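Long-range contacts in Aln2 (PDB 6P7L), which probably takes part in the biosynthesis of the polyketide antibiotic alnumycin as a noncanonical member of the NTF2-like superfamily: residues R50-D55 with A97-W102; A61-G66 with L152-R157; R70-T75 with I159-L164; F103-V108 with S119-V124. All blocks are in the same frame, centred on the assembly; numbering follows the deposited sequence.

Contact 1 (R50-D55 with A97-W102); sequences RMDGDD and AQPRHW
Asp-52 OD2 is gripped twice: by the backbone N of His-101, at 2.9 Å with the N-H pointing almost straight at it (164°), and by the hydroxyl of Tyr-121 of the second subunit. The other oxygen, OD1, takes the ND1-H of His-101 at 2.7 Å on its syn lone pair. OD1 lies at the ring edge, close to its plane, and carboxylate and imidazole are nearly coplanar (21°); together with the backbone N-H this bond fixes the rotation of the carboxylate. In this His-carboxylate pair the bond probably helps orient the ring, whose NE2 hydrogen-bonds a bound glycerol, probably picked up during crystallisation and possibly marking a pocket. Met-51 attends to the ring itself: with CG anti to its backbone N (chi1 -163°), the chain ends with CE over one imidazole face, 3.8 Å from the centroid in a CH-pi contact. Gln-98 NE2 bridges two carbonyls, Asp-52 O at 2.9 Å and Pro-99 O at 2.9 Å, both in its amide plane. The same NE2 sits over the centre of the Arg-100 guanidinium face. Arg-100 reaches back to bring NH1 within 3.8 Å of Asp-52 CB, but its main polar partner is Asp-162 of the second subunit. The helix closes in a Schellman motif, with Asp-54 at positive phi and Asp-55 N bonded to Arg-50 O. Thus the C-terminal end of helix 34-52 is pinned to the start of strand 98-110, outermost in this chain's sheet, whose other edge pairs with strand 116-127, beside the subunit interface.

Contact 2 (A61-G66 with L152-R157); sequences ATFVAG and LRSRSR
Phe-63, Arg-153 and Val-64 bring most of the surface to this contact. Phe-63 lays one ring face over Ser-154, whose CB sits 3.6 Å from the ring centroid in a CH-pi contact. At the rim of the same ring, CZ comes over a face of the Arg-157 guanidinium, 4.0 Å from NH1, the two planes standing 77° apart; Arg-157 is itself held by a salt bridge to Asp-143. Arg-153 works along the backbone. Bent at chi2 and chi3 (-84° and -68°), its chain curls back over Thr-62, so that NH2 donates to Phe-63 O at 3.0 Å, from above the carbonyl plane, while NE makes a weak bond to Thr-62 O. Val-64 fits against the inner side of this curl: CG1 presses on Arg-153 CB at 3.4 Å and lies over the centre of one guanidinium face, while CG2 reaches toward Arg-155 CA. Two backbone bonds, Ser-154 N to Thr-62 O at 2.9 Å and Val-64 N to Ser-154 O at 3.0 Å, bracket Phe-63 and make it the parallel bridge partner of Ser-154. From helix 34-52, Gln-47 supplies hydrogen bonds to Thr-62 OG1, Ser-154 OG and Arg-157 NH2, tying both segments to one side chain, and Phe-59 meets the Phe-63 ring edge-to-face. A short strand that pairs in parallel with a long strand of the curved sheet, packed against helix 34-52, suits the cone-shaped alpha+beta fold of NTF2-like proteins; the bound glycerol at Arg-157 NH1 may mark its interior pocket.

Contact 3 (R70-T75 with I159-L164); sequences RLAGGT and IERDDL
Backbone to backbone, Ile-159 N donates to Arg-70 O at 3.1 Å, the N-H, the oxygen and the C=O nearly in line. Ala-72 CA then adds a CA-H...O contact to Ile-159 O at 3.4 Å. Farther along, a water also bridges the two segments: it gives a hydrogen to Ala-72 O and accepts the Arg-161 N-H, both at 2.9 Å. The loop meeting strand 151-161 here is a beta hairpin turn of type I with a G1 bulge, running from Leu-71 to Gly-74. Gly-74 N bonds to Leu-71 O, Leu-71 N to Thr-75 O, and Gly-74 holds the positive phi of the bulge position. Apolar contacts centre on Ala-72, at the first corner of the turn. Its CB lies 3.7 Å from Arg-161 CB and 3.9 Å from Leu-164 CD1, which also comes 3.8 Å from Ala-72 O, reaching it from the first turn of helix 162-168. Ionic pairing keeps Arg-161 in place. Bent at chi3 (79°), it grips Asp-163 side-on, NE to OD1 at 2.8 Å and NH2 to OD2 at 2.9 Å, each on a syn lone pair. Next to this pair, Asp-162 OD2 hydrogen-bonds Thr-138 OG1 of strand 133-148.

Contact 4 (F103-V108 with S119-V124); sequences FDMMTV and SYYATV
Phe-103 and Tyr-120 meet ring on ring, Tyr-120 CE2 standing over the centre of the Phe-103 face, 3.4 Å from CD2. The planes are inclined at 36°, so the pair is oblique. Ala-122 CB touches Phe-103 CD1 at 3.6 Å. On the same side of the Tyr-120 ring as Phe-103, Met-106 CE lies over the face, offset toward the rim, in a CH-pi contact 4.2 Å from the centroid; SD lies obliquely to the ring, a Met-aromatic contact. Met-106 and Tyr-120 run side by side, the tyrosine ring brought there by chi1 of 50°, which places CG between backbone N and carbonyl carbon. On the face that bears Asp-104 and Tyr-121, opposite the one with Phe-103 and Ala-122, Met-105 CB covers Tyr-121, 4.0 Å from the ring centroid. Behind these side chains stands an antiparallel beta hairpin broken by a beta bulge: Asp-104 and Tyr-121 form one hydrogen-bonded pair, Thr-107 and Ser-119 the next, and the register slips by one residue between them. Met-105 and Met-106 stand opposite the single Tyr-120, and Met-105, at positive phi, is where the strand turns a corner. A hydrogen bond of 2.6 Å joins Thr-107 OG1 and Ser-119 OG. Further out, Asp-143 holds Tyr-120 OH, and helix 34-52 packs Met-48 on Phe-103. The third subunit reaches Tyr-121 OH through its Asp-52 and Met-105 O through its His-49.

From the N terminus, helix 34-52 ends in contact 1, which closes a loop of 41 residues onto strand 98-110. Before that loop returns, the chain leaves residues 61-66 and 70-75, whose partners come only near the C terminus; contacts 2 and 3 therefore cross contact 1 and each other. Contact 2 ties short strand 63-64, and contact 3 the turn before strand 76-78, to strand 151-161. Contact 4 follows contact 1 in series and lies nested inside the long loops of contacts 2 and 3. Contacts 1 and 4 share strand 98-110 and are linked by a probable hydrogen bond from Trp-102 N to Thr-123 O. Between subunits, contact 1 of one copy meets contacts 3 and 4 of another.

Contact 1 (R50-D55 with A97-W102)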
loop_
_atom_site.group_PDB
_atom_site.type_symbol
_atom_site.label_atom_id
_atom_site.label_comp_id
_atom_site.label_asym_id
_atom_site.label_seq_id
_atom_site.Cartn_x
_atom_site.Cartn_y
_atom_site.Cartn_z
ATOM N N ARG A 50 -1.249 -15.928 4.681
ATOM C CA ARG A 50 -1.720 -17.307 4.735
ATOM C C ARG A 50 -2.464 -17.654 3.458
ATOM O O ARG A 50 -2.234 -18.712 2.856
ATOM C CB ARG A 50 -2.622 -17.522 5.948
ATOM C CG ARG A 50 -1.960 -17.356 7.309
ATOM C CD ARG A 50 -2.934 -17.642 8.424
ATOM N NE ARG A 50 -2.386 -17.364 9.755
ATOM C CZ ARG A 50 -3.000 -17.654 10.901
ATOM N NH1 ARG A 50 -4.178 -18.262 10.893
ATOM N NH2 ARG A 50 -2.439 -17.327 12.056
ATOM N N MET A 51 -3.361 -16.770 3.021
ATOM C CA MET A 51 -4.140 -17.093 1.837
ATOM C C MET A 51 -3.255 -17.201 0.612
ATOM O O MET A 51 -3.353 -18.166 -0.163
ATOM C CB MET A 51 -5.213 -16.069 1.575
ATOM C CG MET A 51 -6.194 -16.723 0.598
ATOM S SD MET A 51 -7.753 -15.944 0.557
ATOM C CE MET A 51 -7.215 -14.331 0.050
ATOM N N ASP A 52 -2.376 -16.219 0.415
ATOM C CA ASP A 52 -1.506 -16.229 -0.762
ATOM C C ASP A 52 -0.489 -17.364 -0.713
ATOM O O ASP A 52 0.034 -17.766 -1.762
ATOM C CB ASP A 52 -0.773 -14.895 -0.896
ATOM C CG ASP A 52 -1.712 -13.739 -1.233
ATOM O OD1 ASP A 52 -2.728 -13.967 -1.923
ATOM O OD2 ASP A 52 -1.428 -12.598 -0.823
ATOM N N GLY A 53 -0.170 -17.855 0.475
ATOM C CA GLY A 53 0.746 -18.951 0.642
ATOM C C GLY A 53 0.104 -20.316 0.621
ATOM O O GLY A 53 0.778 -21.314 0.915
ATOM N N ASP A 54 -1.152 -20.386 0.216
ATOM C CA ASP A 54 -1.917 -21.625 0.113
ATOM C C ASP A 54 -2.203 -22.263 1.466
ATOM O O ASP A 54 -2.512 -23.463 1.544
ATOM C CB ASP A 54 -1.200 -22.629 -0.793
ATOM C CG ASP A 54 -1.229 -22.214 -2.255
ATOM O OD1 ASP A 54 -2.099 -21.402 -2.623
ATOM O OD2 ASP A 54 -0.375 -22.688 -3.030
ATOM N N ASP A 55 -2.117 -21.498 2.542
ATOM C CA ASP A 55 -2.551 -21.971 3.855
ATOM C C ASP A 55 -4.031 -21.615 4.033
ATOM O O ASP A 55 -4.430 -20.705 4.783
ATOM C CB ASP A 55 -1.664 -21.378 4.942
ATOM C CG ASP A 55 -2.060 -21.827 6.350
ATOM O OD1 ASP A 55 -2.897 -22.739 6.504
ATOM O OD2 ASP A 55 -1.529 -21.235 7.310
ATOM N N ALA A 97 0.597 -20.198 -10.653
ATOM C CA ALA A 97 1.285 -18.930 -10.502
ATOM C C ALA A 97 1.038 -18.404 -9.085
ATOM O O ALA A 97 0.246 -18.973 -8.307
ATOM C CB ALA A 97 0.796 -17.954 -11.556
ATOM N N GLN A 98 1.741 -17.335 -8.736
ATOM C CA GLN A 98 1.776 -16.851 -7.358
ATOM C C GLN A 98 0.943 -15.600 -7.193
ATOM O O GLN A 98 1.343 -14.528 -7.686
ATOM C CB GLN A 98 3.219 -16.563 -6.935
ATOM C CG GLN A 98 3.338 -16.009 -5.483
ATOM C CD GLN A 98 2.824 -16.985 -4.424
ATOM O OE1 GLN A 98 3.355 -18.091 -4.256
ATOM N NE2 GLN A 98 1.794 -16.565 -3.693
ATOM N N PRO A 99 -0.165 -15.653 -6.469
ATOM C CA PRO A 99 -0.931 -14.436 -6.202
ATOM C C PRO A 99 -0.329 -13.640 -5.069
ATOM O O PRO A 99 0.222 -14.201 -4.123
ATOM C CB PRO A 99 -2.305 -14.975 -5.785
ATOM C CG PRO A 99 -1.938 -16.275 -5.094
ATOM C CD PRO A 99 -0.797 -16.848 -5.882
ATOM N N ARG A 100 -0.541 -12.326 -5.123
ATOM C CA ARG A 100 -0.269 -11.461 -3.979
ATOM C C ARG A 100 -1.424 -10.473 -3.875
ATOM O O ARG A 100 -1.776 -9.818 -4.865
ATOM C CB ARG A 100 1.075 -10.720 -4.075
ATOM C CG ARG A 100 2.287 -11.632 -4.111
ATOM C CD ARG A 100 2.564 -12.244 -2.759
ATOM N NE ARG A 100 3.671 -13.208 -2.813
ATOM C CZ ARG A 100 3.841 -14.185 -1.919
ATOM N NH1 ARG A 100 2.976 -14.310 -0.934
ATOM N NH2 ARG A 100 4.872 -15.027 -2.016
ATOM N N HIS A 101 -2.034 -10.407 -2.690
ATOM C CA HIS A 101 -3.124 -9.472 -2.419
ATOM C C HIS A 101 -2.499 -8.175 -1.929
ATOM O O HIS A 101 -1.588 -8.201 -1.097
ATOM C CB HIS A 101 -4.102 -10.009 -1.370
ATOM C CG HIS A 101 -5.105 -10.974 -1.918
ATOM N ND1 HIS A 101 -4.766 -12.243 -2.326
ATOM C CD2 HIS A 101 -6.425 -10.840 -2.181
ATOM C CE1 HIS A 101 -5.835 -12.865 -2.780
ATOM N NE2 HIS A 101 -6.854 -12.035 -2.706
ATOM N N TRP A 102 -2.988 -7.054 -2.460
ATOM C CA TRP A 102 -2.555 -5.711 -2.111
ATOM C C TRP A 102 -3.779 -4.939 -1.619
ATOM O O TRP A 102 -4.765 -4.819 -2.350
ATOM C CB TRP A 102 -1.952 -5.018 -3.347
ATOM C CG TRP A 102 -0.804 -5.708 -3.922
ATOM C CD1 TRP A 102 -0.845 -6.788 -4.772
ATOM C CD2 TRP A 102 0.575 -5.424 -3.705
ATOM N NE1 TRP A 102 0.430 -7.174 -5.113
ATOM C CE2 TRP A 102 1.316 -6.367 -4.453
ATOM C CE3 TRP A 102 1.264 -4.475 -2.943
ATOM C CZ2 TRP A 102 2.705 -6.370 -4.469
ATOM C CZ3 TRP A 102 2.636 -4.509 -2.949
ATOM C CH2 TRP A 102 3.336 -5.442 -3.708
#

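Contact 2 (A61-G66 with L152-R157)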
loop_
_atom_site.group_PDB
_atom_site.type_symbol
_atom_site.label_atom_id
_atom_site.label_comp_id
_atom_site.label_asym_id
_atom_site.label_seq_id
_atom_site.Cartn_x
_atom_site.Cartn_y
_atom_site.Cartn_z
ATOM N N ALA A 61 -9.307 -20.038 9.413
ATOM C CA ALA A 61 -9.336 -20.036 10.875
ATOM C C ALA A 61 -9.349 -18.630 11.448
ATOM O O ALA A 61 -9.650 -18.452 12.643
ATOM C CB ALA A 61 -8.124 -20.811 11.413
ATOM N N THR A 62 -9.026 -17.628 10.632
ATOM C CA THR A 62 -9.125 -16.262 11.115
ATOM C C THR A 62 -10.568 -15.774 11.157
ATOM O O THR A 62 -10.825 -14.705 11.736
ATOM C CB THR A 62 -8.316 -15.270 10.258
ATOM O OG1 THR A 62 -8.900 -15.119 8.952
ATOM C CG2 THR A 62 -6.841 -15.659 10.166
ATOM N N PHE A 63 -11.511 -16.544 10.590
ATOM C CA PHE A 63 -12.922 -16.180 10.602
ATOM C C PHE A 63 -13.631 -16.834 11.786
ATOM O O PHE A 63 -13.280 -17.934 12.214
ATOM C CB PHE A 63 -13.619 -16.609 9.290
ATOM C CG PHE A 63 -13.261 -15.757 8.115
ATOM C CD1 PHE A 63 -12.046 -15.931 7.463
ATOM C CD2 PHE A 63 -14.129 -14.788 7.653
ATOM C CE1 PHE A 63 -11.698 -15.124 6.412
ATOM C CE2 PHE A 63 -13.771 -13.977 6.580
ATOM C CZ PHE A 63 -12.554 -14.150 5.992
ATOM N N VAL A 64 -14.624 -16.130 12.341
ATOM C CA VAL A 64 -15.414 -16.686 13.438
ATOM C C VAL A 64 -16.498 -17.622 12.918
ATOM O O VAL A 64 -16.860 -17.627 11.744
ATOM C CB VAL A 64 -16.024 -15.576 14.311
ATOM C CG1 VAL A 64 -14.931 -14.694 14.859
ATOM C CG2 VAL A 64 -17.078 -14.797 13.537
ATOM N N ALA A 65 -17.041 -18.423 13.834
ATOM C CA ALA A 65 -18.178 -19.267 13.494
ATOM C C ALA A 65 -19.311 -18.402 12.941
ATOM O O ALA A 65 -19.577 -17.307 13.438
ATOM C CB ALA A 65 -18.667 -20.040 14.711
ATOM N N GLY A 66 -19.966 -18.885 11.897
ATOM C CA GLY A 66 -21.036 -18.111 11.281
ATOM C C GLY A 66 -20.619 -16.863 10.527
ATOM O O GLY A 66 -21.501 -16.108 10.101
ATOM N N LEU A 152 -8.112 -10.208 17.158
ATOM C CA LEU A 152 -9.062 -9.913 16.094
ATOM C C LEU A 152 -9.337 -11.132 15.222
ATOM O O LEU A 152 -8.442 -11.951 14.951
ATOM C CB LEU A 152 -8.544 -8.770 15.237
ATOM C CG LEU A 152 -8.639 -7.377 15.843
ATOM C CD1 LEU A 152 -8.099 -6.384 14.775
ATOM C CD2 LEU A 152 -10.029 -6.991 16.280
ATOM N N ARG A 153 -10.587 -11.225 14.770
ATOM C CA ARG A 153 -11.074 -12.238 13.844
ATOM C C ARG A 153 -12.013 -11.573 12.846
ATOM O O ARG A 153 -12.675 -10.578 13.162
ATOM C CB ARG A 153 -11.829 -13.349 14.586
ATOM C CG ARG A 153 -11.035 -13.982 15.725
ATOM C CD ARG A 153 -10.092 -15.095 15.224
ATOM N NE ARG A 153 -10.858 -16.238 14.737
ATOM C CZ ARG A 153 -11.443 -17.148 15.501
ATOM N NH1 ARG A 153 -11.342 -17.082 16.816
ATOM N NH2 ARG A 153 -12.141 -18.135 14.947
ATOM N N SER A 154 -12.100 -12.143 11.655
ATOM C CA SER A 154 -13.034 -11.662 10.640
ATOM C C SER A 154 -14.442 -12.179 10.931
ATOM O O SER A 154 -14.631 -13.378 11.177
ATOM C CB SER A 154 -12.578 -12.110 9.261
ATOM O OG SER A 154 -11.644 -11.219 8.674
ATOM N N ARG A 155 -15.421 -11.270 10.936
ATOM C CA ARG A 155 -16.836 -11.623 11.074
ATOM C C ARG A 155 -17.615 -11.532 9.773
ATOM O O ARG A 155 -18.484 -12.373 9.505
ATOM C CB ARG A 155 -17.507 -10.740 12.127
ATOM C CG ARG A 155 -18.992 -11.030 12.301
ATOM C CD ARG A 155 -19.577 -10.281 13.512
ATOM N NE ARG A 155 -20.196 -9.011 13.131
ATOM C CZ ARG A 155 -20.683 -8.124 13.991
ATOM N NH1 ARG A 155 -20.628 -8.362 15.292
ATOM N NH2 ARG A 155 -21.222 -6.995 13.548
ATOM N N SER A 156 -17.306 -10.538 8.946
ATOM C CA SER A 156 -18.019 -10.264 7.711
ATOM C C SER A 156 -16.994 -9.778 6.709
ATOM O O SER A 156 -16.067 -9.065 7.085
ATOM C CB SER A 156 -19.103 -9.137 7.932
ATOM O OG SER A 156 -19.579 -8.589 6.712
ATOM N N ARG A 157 -17.122 -10.189 5.450
ATOM C CA ARG A 157 -16.327 -9.617 4.371
ATOM C C ARG A 157 -17.271 -9.470 3.177
ATOM O O ARG A 157 -17.940 -10.443 2.803
ATOM C CB ARG A 157 -15.131 -10.499 4.013
ATOM C CG ARG A 157 -14.367 -10.020 2.791
ATOM C CD ARG A 157 -12.924 -10.489 2.724
ATOM N NE ARG A 157 -12.191 -9.914 3.825
ATOM C CZ ARG A 157 -11.061 -10.391 4.349
ATOM N NH1 ARG A 157 -10.467 -11.465 3.825
ATOM N NH2 ARG A 157 -10.537 -9.773 5.407
#

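Contact 3 (R70-T75 with I159-L164)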
loop_
_atom_site.group_PDB
_atom_site.type_symbol
_atom_site.label_atom_id
_atom_site.label_comp_id
_atom_site.label_asym_id
_atom_site.label_seq_id
_atom_site.Cartn_x
_atom_site.Cartn_y
_atom_site.Cartn_z
ATOM N N ARG A 70 -19.226 -12.504 1.455
ATOM C CA ARG A 70 -20.065 -12.179 0.309
ATOM C C ARG A 70 -19.167 -11.867 -0.874
ATOM O O ARG A 70 -18.505 -10.815 -0.918
ATOM C CB ARG A 70 -21.010 -11.016 0.618
ATOM C CG ARG A 70 -22.104 -10.886 -0.396
ATOM C CD ARG A 70 -23.050 -10.018 0.126
ATOM N NE ARG A 70 -23.741 -10.474 1.356
ATOM C CZ ARG A 70 -24.951 -11.049 1.401
ATOM N NH1 ARG A 70 -25.645 -11.274 0.285
ATOM N NH2 ARG A 70 -25.473 -11.402 2.570
ATOM N N LEU A 71 -19.270 -12.734 -1.877
ATOM C CA LEU A 71 -18.478 -12.735 -3.079
ATOM C C LEU A 71 -18.975 -11.641 -4.005
ATOM O O LEU A 71 -20.128 -11.184 -3.921
ATOM C CB LEU A 71 -18.587 -14.104 -3.768
ATOM C CG LEU A 71 -17.986 -15.337 -3.082
ATOM C CD1 LEU A 71 -18.392 -16.632 -3.794
ATOM C CD2 LEU A 71 -16.483 -15.230 -3.041
ATOM N N ALA A 72 -18.109 -11.290 -4.950
ATOM C CA ALA A 72 -18.442 -10.210 -5.873
ATOM C C ALA A 72 -19.774 -10.458 -6.583
ATOM O O ALA A 72 -20.558 -9.526 -6.813
ATOM C CB ALA A 72 -17.309 -10.030 -6.881
ATOM N N GLY A 73 -20.059 -11.700 -6.921
ATOM C CA GLY A 73 -21.242 -12.017 -7.690
ATOM C C GLY A 73 -22.532 -12.173 -6.924
ATOM O O GLY A 73 -23.596 -12.345 -7.530
ATOM N N GLY A 74 -22.478 -12.114 -5.606
ATOM C CA GLY A 74 -23.649 -12.259 -4.771
ATOM C C GLY A 74 -23.714 -13.554 -4.000
ATOM O O GLY A 74 -24.530 -13.659 -3.076
ATOM N N THR A 75 -22.906 -14.547 -4.344
ATOM C CA THR A 75 -22.873 -15.763 -3.544
ATOM C C THR A 75 -22.293 -15.470 -2.162
ATOM O O THR A 75 -21.341 -14.694 -2.014
ATOM C CB THR A 75 -22.050 -16.841 -4.249
ATOM O OG1 THR A 75 -22.713 -17.236 -5.457
ATOM C CG2 THR A 75 -21.877 -18.058 -3.350
ATOM N N ILE A 159 -17.166 -8.076 -0.826
ATOM C CA ILE A 159 -16.293 -7.654 -1.920
ATOM C C ILE A 159 -17.162 -7.109 -3.049
ATOM O O ILE A 159 -18.071 -7.803 -3.518
ATOM C CB ILE A 159 -15.438 -8.829 -2.420
ATOM C CG1 ILE A 159 -14.494 -9.284 -1.297
ATOM C CG2 ILE A 159 -14.670 -8.445 -3.658
ATOM C CD1 ILE A 159 -13.887 -10.629 -1.531
ATOM N N GLU A 160 -16.904 -5.871 -3.476
ATOM C CA GLU A 160 -17.550 -5.296 -4.657
ATOM C C GLU A 160 -16.472 -5.186 -5.726
ATOM O O GLU A 160 -15.470 -4.488 -5.521
ATOM C CB GLU A 160 -18.172 -3.928 -4.351
ATOM C CG GLU A 160 -19.395 -4.033 -3.439
ATOM C CD GLU A 160 -20.081 -2.707 -3.212
ATOM O OE1 GLU A 160 -19.818 -1.759 -3.981
ATOM O OE2 GLU A 160 -20.892 -2.616 -2.268
ATOM N N ARG A 161 -16.638 -5.906 -6.834
ATOM C CA ARG A 161 -15.618 -5.903 -7.875
ATOM C C ARG A 161 -15.870 -4.770 -8.854
ATOM O O ARG A 161 -16.996 -4.605 -9.350
ATOM C CB ARG A 161 -15.568 -7.241 -8.609
ATOM C CG ARG A 161 -14.112 -7.651 -8.819
ATOM C CD ARG A 161 -13.986 -9.065 -9.223
ATOM N NE ARG A 161 -14.291 -9.196 -10.637
ATOM C CZ ARG A 161 -14.558 -10.341 -11.242
ATOM N NH1 ARG A 161 -14.566 -11.470 -10.550
ATOM N NH2 ARG A 161 -14.814 -10.348 -12.537
ATOM N N ASP A 162 -14.827 -3.972 -9.111
ATOM C CA ASP A 162 -15.040 -2.733 -9.844
ATOM C C ASP A 162 -15.473 -2.992 -11.273
ATOM O O ASP A 162 -16.216 -2.180 -11.832
ATOM C CB ASP A 162 -13.772 -1.887 -9.817
ATOM C CG ASP A 162 -13.566 -1.162 -8.477
ATOM O OD1 ASP A 162 -14.586 -0.752 -7.873
ATOM O OD2 ASP A 162 -12.377 -0.953 -8.068
ATOM N N ASP A 163 -15.024 -4.093 -11.901
ATOM C CA ASP A 163 -15.483 -4.343 -13.265
ATOM C C ASP A 163 -16.991 -4.609 -13.287
ATOM O O ASP A 163 -17.700 -4.157 -14.194
ATOM C CB ASP A 163 -14.714 -5.492 -13.906
ATOM C CG ASP A 163 -14.831 -6.786 -13.153
ATOM O OD1 ASP A 163 -14.767 -6.777 -11.907
ATOM O OD2 ASP A 163 -14.978 -7.809 -13.847
ATOM N N LEU A 164 -17.496 -5.327 -12.284
ATOM C CA LEU A 164 -18.923 -5.609 -12.195
ATOM C C LEU A 164 -19.713 -4.339 -11.933
ATOM O O LEU A 164 -20.800 -4.154 -12.502
ATOM C CB LEU A 164 -19.172 -6.652 -11.105
ATOM C CG LEU A 164 -18.635 -8.054 -11.411
ATOM C CD1 LEU A 164 -18.972 -9.041 -10.272
ATOM C CD2 LEU A 164 -19.152 -8.584 -12.736
HETATM O O HOH W 1 -19.277 -7.009 -7.208
#

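Contact 4 (F103-V108 with S119-V124)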
loop_
_atom_site.group_PDB
_atom_site.type_symbol
_atom_site.label_atom_id
_atom_site.label_comp_id
_atom_site.label_asym_id
_atom_site.label_seq_id
_atom_site.Cartn_x
_atom_site.Cartn_y
_atom_site.Cartn_z
ATOM N N PHE A 103 -3.704 -4.409 -0.405
ATOM C CA PHE A 103 -4.757 -3.578 0.167
ATOM C C PHE A 103 -4.213 -2.169 0.298
ATOM O O PHE A 103 -3.010 -1.989 0.560
ATOM C CB PHE A 103 -5.175 -4.018 1.565
ATOM C CG PHE A 103 -5.792 -5.371 1.660
ATOM C CD1 PHE A 103 -6.087 -6.143 0.538
ATOM C CD2 PHE A 103 -6.124 -5.862 2.910
ATOM C CE1 PHE A 103 -6.651 -7.384 0.692
ATOM C CE2 PHE A 103 -6.694 -7.084 3.063
ATOM C CZ PHE A 103 -6.952 -7.856 1.953
ATOM N N ASP A 104 -5.092 -1.178 0.187
ATOM C CA ASP A 104 -4.691 0.208 0.390
ATOM C C ASP A 104 -5.930 1.046 0.646
ATOM O O ASP A 104 -7.077 0.587 0.487
ATOM C CB ASP A 104 -3.907 0.703 -0.825
ATOM C CG ASP A 104 -2.936 1.823 -0.512
ATOM O OD1 ASP A 104 -2.692 2.152 0.679
ATOM O OD2 ASP A 104 -2.407 2.367 -1.504
ATOM N N MET A 105 -5.675 2.295 1.069
ATOM C CA MET A 105 -6.714 3.304 1.316
ATOM C C MET A 105 -7.752 2.784 2.315
ATOM O O MET A 105 -8.973 2.818 2.056
ATOM C CB MET A 105 -7.439 3.739 0.029
ATOM C CG MET A 105 -6.743 4.618 -0.993
ATOM S SD MET A 105 -5.791 6.035 -0.412
ATOM C CE MET A 105 -4.371 4.931 -0.378
ATOM N N MET A 106 -7.269 2.296 3.456
ATOM C CA MET A 106 -8.117 1.597 4.416
ATOM C C MET A 106 -8.618 2.523 5.519
ATOM O O MET A 106 -7.812 3.109 6.251
ATOM C CB MET A 106 -7.360 0.435 5.051
ATOM C CG MET A 106 -8.201 -0.356 5.984
ATOM S SD MET A 106 -7.223 -1.658 6.766
ATOM C CE MET A 106 -6.816 -2.665 5.320
ATOM N N THR A 107 -9.950 2.638 5.638
ATOM C CA THR A 107 -10.598 3.288 6.772
ATOM C C THR A 107 -10.803 2.243 7.866
ATOM O O THR A 107 -11.055 1.054 7.598
ATOM C CB THR A 107 -11.949 3.934 6.416
ATOM O OG1 THR A 107 -12.852 2.930 5.941
ATOM C CG2 THR A 107 -11.776 5.054 5.366
ATOM N N VAL A 108 -10.719 2.699 9.106
ATOM C CA VAL A 108 -10.888 1.839 10.276
ATOM C C VAL A 108 -11.757 2.576 11.293
ATOM O O VAL A 108 -11.422 3.699 11.681
ATOM C CB VAL A 108 -9.528 1.460 10.917
ATOM C CG1 VAL A 108 -9.789 0.623 12.174
ATOM C CG2 VAL A 108 -8.647 0.735 9.937
ATOM N N SER A 119 -12.959 -0.422 5.444
ATOM C CA SER A 119 -13.230 -0.359 4.010
ATOM C C SER A 119 -11.892 -0.078 3.357
ATOM O O SER A 119 -11.069 0.686 3.890
ATOM C CB SER A 119 -14.270 0.715 3.644
ATOM O OG SER A 119 -13.708 2.029 3.639
ATOM N N TYR A 120 -11.659 -0.727 2.229
ATOM C CA TYR A 120 -10.363 -0.555 1.585
ATOM C C TYR A 120 -10.433 -0.975 0.130
ATOM O O TYR A 120 -11.387 -1.621 -0.316
ATOM C CB TYR A 120 -9.284 -1.359 2.289
ATOM C CG TYR A 120 -9.590 -2.809 2.548
ATOM C CD1 TYR A 120 -10.332 -3.195 3.661
ATOM C CD2 TYR A 120 -9.102 -3.803 1.705
ATOM C CE1 TYR A 120 -10.559 -4.537 3.942
ATOM C CE2 TYR A 120 -9.307 -5.149 1.965
ATOM C CZ TYR A 120 -10.062 -5.511 3.087
ATOM O OH TYR A 120 -10.292 -6.844 3.358
ATOM N N TYR A 121 -9.400 -0.569 -0.605
ATOM C CA TYR A 121 -9.175 -1.034 -1.957
ATOM C C TYR A 121 -8.343 -2.319 -1.919
ATOM O O TYR A 121 -7.426 -2.444 -1.110
ATOM C CB TYR A 121 -8.393 0.000 -2.757
ATOM C CG TYR A 121 -9.041 1.375 -2.919
ATOM C CD1 TYR A 121 -10.352 1.603 -2.563
ATOM C CD2 TYR A 121 -8.321 2.432 -3.450
ATOM C CE1 TYR A 121 -10.946 2.855 -2.754
ATOM C CE2 TYR A 121 -8.883 3.675 -3.623
ATOM C CZ TYR A 121 -10.211 3.869 -3.291
ATOM O OH TYR A 121 -10.795 5.094 -3.516
ATOM N N ALA A 122 -8.607 -3.225 -2.850
ATOM C CA ALA A 122 -7.813 -4.433 -2.987
ATOM C C ALA A 122 -7.646 -4.815 -4.446
ATOM O O ALA A 122 -8.526 -4.597 -5.279
ATOM C CB ALA A 122 -8.417 -5.620 -2.218
ATOM N N THR A 123 -6.486 -5.407 -4.730
ATOM C CA THR A 123 -6.266 -6.079 -5.995
ATOM C C THR A 123 -5.352 -7.265 -5.744
ATOM O O THR A 123 -4.832 -7.455 -4.643
ATOM C CB THR A 123 -5.697 -5.139 -7.053
ATOM O OG1 THR A 123 -5.638 -5.837 -8.313
ATOM C CG2 THR A 123 -4.345 -4.660 -6.668
ATOM N N VAL A 124 -5.231 -8.095 -6.763
ATOM C CA VAL A 124 -4.365 -9.268 -6.740
ATOM C C VAL A 124 -3.459 -9.188 -7.955
ATOM O O VAL A 124 -3.940 -9.023 -9.090
ATOM C CB VAL A 124 -5.172 -10.573 -6.731
ATOM C CG1 VAL A 124 -4.250 -11.759 -6.763
ATOM C CG2 VAL A 124 -6.031 -10.609 -5.485
#